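Local coordinates for peroxisomal fatty acid beta-oxidation multifunctional protein MFP2 (Arabidopsis thaliana, PDB 2WTB), which carries out the enoyl-CoA hydratase and 3-hydroxyacyl-CoA dehydrogenase steps of peroxisomal fatty acid beta-oxidation during seed germination, at residues S41-E44 with E45-R49; M566-P569 with L570-D574. One frame throughout, in Å; residues are numbered along the deposited sequence.

Contact 1: residues S41-E44 with E45-R49; sequences SNYE and EALSR
Three successive i to i+4 backbone bonds carry the last turn of helix 33-46 through this contact: Glu-45 N to Ser-41 O, Ala-46 N to Asn-42 O (2.9 Å) and Leu-47 N to Tyr-43 O. At the next step a side chain takes over: Ser-48 OG gives its hydrogen to Glu-44 O at 2.8 Å, meeting the carbonyl almost head-on (C=O to OG angle 177°). With chi1 at -60°, this hydroxyl lies beside its own backbone N and folds back toward the preceding turn. Ser-48 N instead joins Arg-49 N on Glu-45 O, which thus accepts two amides as the helix gives way to a loop. Leu-47 CG stands 3.1 Å from Tyr-43 O, and its CD1 reaches the edge of the Tyr-43 ring, near the ring plane, at 4.4 Å from Tyr-43 CD1; this is a light apolar touch rather than a stack. The helix is the connection of a beta-alpha-beta crossover between the parallel strands 18-24 and 54-59 in the crotonase-like hydratase/isomerase section. On its buried side Tyr-43 and Ala-46 both pack on Ile-55 of strand 54-59, while Tyr-43 and Leu-47 meet Leu-97 of helix 88-99, and the Tyr-43 hydroxyl is hydrogen-bonded to Ser-105. On the exposed side, Glu-45 extends its chain to a salt bridge one turn on, OE2 receiving Arg-49 NH1 at 3.1 Å. The arginine offers the edge of its guanidinium, and the oxygen is approached on its anti side, 21° out of the carboxylate plane. NH2 of the same guanidinium forms a second salt bridge with Asp-51, so two acids hold its rotation, whereas Glu-44 turns back along the helix to Lys-40.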
loop_
_atom_site.group_PDB
_atom_site.type_symbol
_atom_site.label_atom_id
_atom_site.label_comp_id
_atom_site.label_asym_id
_atom_site.label_seq_id
_atom_site.Cartn_x
_atom_site.Cartn_y
_atom_site.Cartn_z
ATOM N N SER A 41 8.639 24.874 -25.599
ATOM C CA SER A 41 9.577 25.432 -26.566
ATOM C C SER A 41 9.560 24.621 -27.853
ATOM O O SER A 41 9.512 25.179 -28.950
ATOM C CB SER A 41 10.991 25.473 -25.986
ATOM O OG SER A 41 11.055 26.336 -24.863
ATOM N N ASN A 42 9.602 23.299 -27.710
ATOM C CA ASN A 42 9.513 22.405 -28.855
ATOM C C ASN A 42 8.373 22.815 -29.772
ATOM O O ASN A 42 8.563 23.002 -30.976
ATOM C CB ASN A 42 9.300 20.961 -28.396
ATOM C CG ASN A 42 10.561 20.326 -27.853
ATOM O OD1 ASN A 42 11.673 20.711 -28.215
ATOM N ND2 ASN A 42 10.395 19.337 -26.981
ATOM N N TYR A 43 7.187 22.964 -29.189
ATOM C CA TYR A 43 5.986 23.263 -29.961
ATOM C C TYR A 43 6.023 24.643 -30.606
ATOM O O TYR A 43 5.646 24.804 -31.767
ATOM C CB TYR A 43 4.726 23.084 -29.104
ATOM C CG TYR A 43 4.146 21.689 -29.202
ATOM C CD1 TYR A 43 3.196 21.379 -30.168
ATOM C CD2 TYR A 43 4.564 20.677 -28.348
ATOM C CE1 TYR A 43 2.669 20.104 -30.274
ATOM C CE2 TYR A 43 4.042 19.399 -28.447
ATOM C CZ TYR A 43 3.094 19.120 -29.412
ATOM O OH TYR A 43 2.572 17.851 -29.517
ATOM N N GLU A 44 6.488 25.634 -29.857
ATOM C CA GLU A 44 6.566 26.991 -30.380
ATOM C C GLU A 44 7.472 27.034 -31.602
ATOM O O GLU A 44 7.262 27.833 -32.513
ATOM C CB GLU A 44 7.053 27.958 -29.302
ATOM C CG GLU A 44 6.093 28.084 -28.133
ATOM C CD GLU A 44 6.585 29.042 -27.072
ATOM O OE1 GLU A 44 7.719 29.549 -27.208
ATOM O OE2 GLU A 44 5.835 29.285 -26.102
ATOM N N GLU A 45 8.473 26.161 -31.621
ATOM C CA GLU A 45 9.375 26.058 -32.760
ATOM C C GLU A 45 8.725 25.298 -33.910
ATOM O O GLU A 45 8.746 25.749 -35.056
ATOM C CB GLU A 45 10.684 25.375 -32.356
ATOM C CG GLU A 45 11.553 24.965 -33.537
ATOM C CD GLU A 45 12.871 24.342 -33.112
ATOM O OE1 GLU A 45 13.164 24.332 -31.896
ATOM O OE2 GLU A 45 13.615 23.865 -33.996
ATOM N N ALA A 46 8.146 24.142 -33.598
ATOM C CA ALA A 46 7.544 23.285 -34.614
ATOM C C ALA A 46 6.423 23.995 -35.364
ATOM O O ALA A 46 6.229 23.780 -36.560
ATOM C CB ALA A 46 7.034 21.995 -33.987
ATOM N N LEU A 47 5.687 24.845 -34.657
ATOM C CA LEU A 47 4.553 25.538 -35.257
ATOM C C LEU A 47 4.998 26.799 -35.993
ATOM O O LEU A 47 4.178 27.524 -36.556
ATOM C CB LEU A 47 3.501 25.866 -34.194
ATOM C CG LEU A 47 2.974 24.661 -33.409
ATOM C CD1 LEU A 47 2.177 25.096 -32.187
ATOM C CD2 LEU A 47 2.142 23.754 -34.307
ATOM N N SER A 48 6.304 27.050 -35.992
ATOM C CA SER A 48 6.863 28.204 -36.689
ATOM C C SER A 48 7.742 27.769 -37.855
ATOM O O SER A 48 7.976 28.535 -38.789
ATOM C CB SER A 48 7.669 29.074 -35.725
ATOM O OG SER A 48 6.854 29.539 -34.664
ATOM N N ARG A 49 8.227 26.533 -37.795
ATOM C CA ARG A 49 9.088 25.999 -38.843
ATOM C C ARG A 49 8.281 25.534 -40.051
ATOM O O ARG A 49 7.360 24.729 -39.923
ATOM C CB ARG A 49 9.949 24.855 -38.301
ATOM C CG ARG A 49 11.050 25.310 -37.355
ATOM C CD ARG A 49 11.888 24.143 -36.864
ATOM N NE ARG A 49 12.424 23.347 -37.964
ATOM C CZ ARG A 49 13.355 22.412 -37.820
ATOM N NH1 ARG A 49 13.861 22.158 -36.621
ATOM N NH2 ARG A 49 13.785 21.732 -38.871
#

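Contact 2: residues M566-P569 with L570-D574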
loop_
_atom_site.group_PDB
_atom_site.type_symbol
_atom_site.label_atom_id
_atom_site.label_comp_id
_atom_site.label_asym_id
_atom_site.label_seq_id
_atom_site.Cartn_x
_atom_site.Cartn_y
_atom_site.Cartn_z
ATOM N N MET A 566 -10.640 -10.631 32.235
ATOM C CA MET A 566 -11.131 -11.999 32.324
ATOM C C MET A 566 -12.340 -12.217 31.418
ATOM O O MET A 566 -12.911 -13.307 31.382
ATOM C CB MET A 566 -11.486 -12.341 33.774
ATOM C CG MET A 566 -11.394 -13.822 34.103
ATOM S SD MET A 566 -9.700 -14.438 34.022
ATOM C CE MET A 566 -8.928 -13.496 35.336
ATOM N N ILE A 567 -12.721 -11.176 30.682
ATOM C CA ILE A 567 -13.885 -11.241 29.803
ATOM C C ILE A 567 -13.799 -12.398 28.809
ATOM O O ILE A 567 -14.664 -13.273 28.789
ATOM C CB ILE A 567 -14.096 -9.918 29.034
ATOM C CG1 ILE A 567 -14.435 -8.786 30.006
ATOM C CG2 ILE A 567 -15.199 -10.071 27.995
ATOM C CD1 ILE A 567 -14.691 -7.459 29.327
ATOM N N ILE A 568 -12.755 -12.400 27.986
ATOM C CA ILE A 568 -12.582 -13.443 26.980
ATOM C C ILE A 568 -12.554 -14.853 27.576
ATOM O O ILE A 568 -13.315 -15.720 27.146
ATOM C CB ILE A 568 -11.323 -13.215 26.118
ATOM C CG1 ILE A 568 -11.548 -12.057 25.146
ATOM C CG2 ILE A 568 -10.964 -14.478 25.353
ATOM C CD1 ILE A 568 -10.415 -11.861 24.164
ATOM N N PRO A 569 -11.674 -15.089 28.565
ATOM C CA PRO A 569 -11.583 -16.423 29.171
ATOM C C PRO A 569 -12.938 -16.942 29.646
ATOM O O PRO A 569 -13.280 -18.093 29.378
ATOM C CB PRO A 569 -10.653 -16.196 30.365
ATOM C CG PRO A 569 -9.802 -15.049 29.955
ATOM C CD PRO A 569 -10.702 -14.152 29.155
ATOM N N LEU A 570 -13.695 -16.098 30.338
ATOM C CA LEU A 570 -15.008 -16.485 30.845
ATOM C C LEU A 570 -15.950 -16.899 29.716
ATOM O O LEU A 570 -16.843 -17.723 29.913
ATOM C CB LEU A 570 -15.627 -15.347 31.658
ATOM C CG LEU A 570 -14.985 -15.063 33.016
ATOM C CD1 LEU A 570 -15.517 -13.766 33.605
ATOM C CD2 LEU A 570 -15.217 -16.223 33.970
ATOM N N MET A 571 -15.749 -16.320 28.537
ATOM C CA MET A 571 -16.564 -16.656 27.376
ATOM C C MET A 571 -16.125 -17.987 26.778
ATOM O O MET A 571 -16.952 -18.781 26.329
ATOM C CB MET A 571 -16.472 -15.555 26.318
ATOM C CG MET A 571 -16.959 -14.196 26.786
ATOM S SD MET A 571 -16.811 -12.941 25.501
ATOM C CE MET A 571 -17.864 -13.636 24.229
ATOM N N GLN A 572 -14.817 -18.220 26.776
ATOM C CA GLN A 572 -14.253 -19.448 26.224
ATOM C C GLN A 572 -14.691 -20.672 27.022
ATOM O O GLN A 572 -15.028 -21.707 26.449
ATOM C CB GLN A 572 -12.727 -19.366 26.184
ATOM C CG GLN A 572 -12.185 -18.325 25.221
ATOM C CD GLN A 572 -10.688 -18.141 25.349
ATOM O OE1 GLN A 572 -10.104 -18.422 26.397
ATOM N NE2 GLN A 572 -10.055 -17.663 24.284
ATOM N N GLU A 573 -14.684 -20.548 28.346
ATOM C CA GLU A 573 -15.071 -21.653 29.216
ATOM C C GLU A 573 -16.546 -22.008 29.043
ATOM O O GLU A 573 -16.989 -23.078 29.460
ATOM C CB GLU A 573 -14.767 -21.322 30.678
ATOM C CG GLU A 573 -15.631 -20.219 31.260
ATOM C CD GLU A 573 -15.227 -19.854 32.674
ATOM O OE1 GLU A 573 -14.036 -20.017 33.010
ATOM O OE2 GLU A 573 -16.099 -19.401 33.445
ATOM N N ASP A 574 -17.301 -21.102 28.429
ATOM C CA ASP A 574 -18.702 -21.353 28.113
ATOM C C ASP A 574 -18.885 -21.528 26.608
ATOM O O ASP A 574 -19.993 -21.401 26.088
ATOM C CB ASP A 574 -19.587 -20.212 28.619
ATOM C CG ASP A 574 -19.754 -20.227 30.126
ATOM O OD1 ASP A 574 -19.287 -21.191 30.769
ATOM O OD2 ASP A 574 -20.355 -19.276 30.667
#
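Gln-572 lays its amide against Ile-568 one turn earlier, NE2 standing 3.5 Å and CD 3.7 Å from Ile-568 CG2, with the two side chains crossing at a slant. The torsions bring them together: Gln-572 CG lies beside its backbone N (chi1 -66°), back toward the preceding turn, and the chain then runs extended, bringing the amide over to Ile-568 CG2. In the backbone of the same turn, Ile-568 O accepts Gln-572 N at 2.9 Å. Next to this pair Ile-567 and Met-571 run side by side in the same direction, Ile-567 CG2 to Met-571 SD 4.1 Å, while Met-571 N is bonded to Ile-567 O and more weakly to Ile-568 O. An alanine in place of Gln-572 would remove the amide and is likely to leave the CG2 side of Ile-568 less well covered. The other flank is looser. Exposed Met-566 crosses Leu-570 at about a right angle, touching it through CG at 4.0 Å from Leu-570 CG before its bent chain leads off. Also exposed, Glu-573 contributes chiefly its backbone N, which bonds to Pro-569 O at 3.0 Å. Pro-569 sits in the first turn of the helix, where a ring nitrogen without a hydrogen costs no bond within the helix. Short helix 567-572, in the C-terminal part of the dehydrogenase section, is packed on two longer helices: Ile-567 and Ile-568 press on Val-513 and Met-510 of helix 498-514, while Ile-568, Pro-569 and Gln-572 meet Phe-544 and Ile-548 of helix 544-557.

In the fold
From the N terminus, the chain first reaches contact 1, at the end of helix 33-46 in the hydratase/isomerase section, and some 500 residues later contact 2, on helix 567-572 of the dehydrogenase section. Each is local to one helix and its trailing turn, so neither closes a long loop; the two follow in series and neither nest nor cross. They lie on opposite sides of the chain's centre. The centres of contact 1 and contact 2 are about 78 Å apart, and the nearest atoms of contact 1 and contact 2 about 63 Å. Contact 1 sets its helix against a mixed sheet and helix 88-99, whereas contact 2 packs mainly on helices 498-514 and 544-557. The NAD-binding sheet comes between them in sequence.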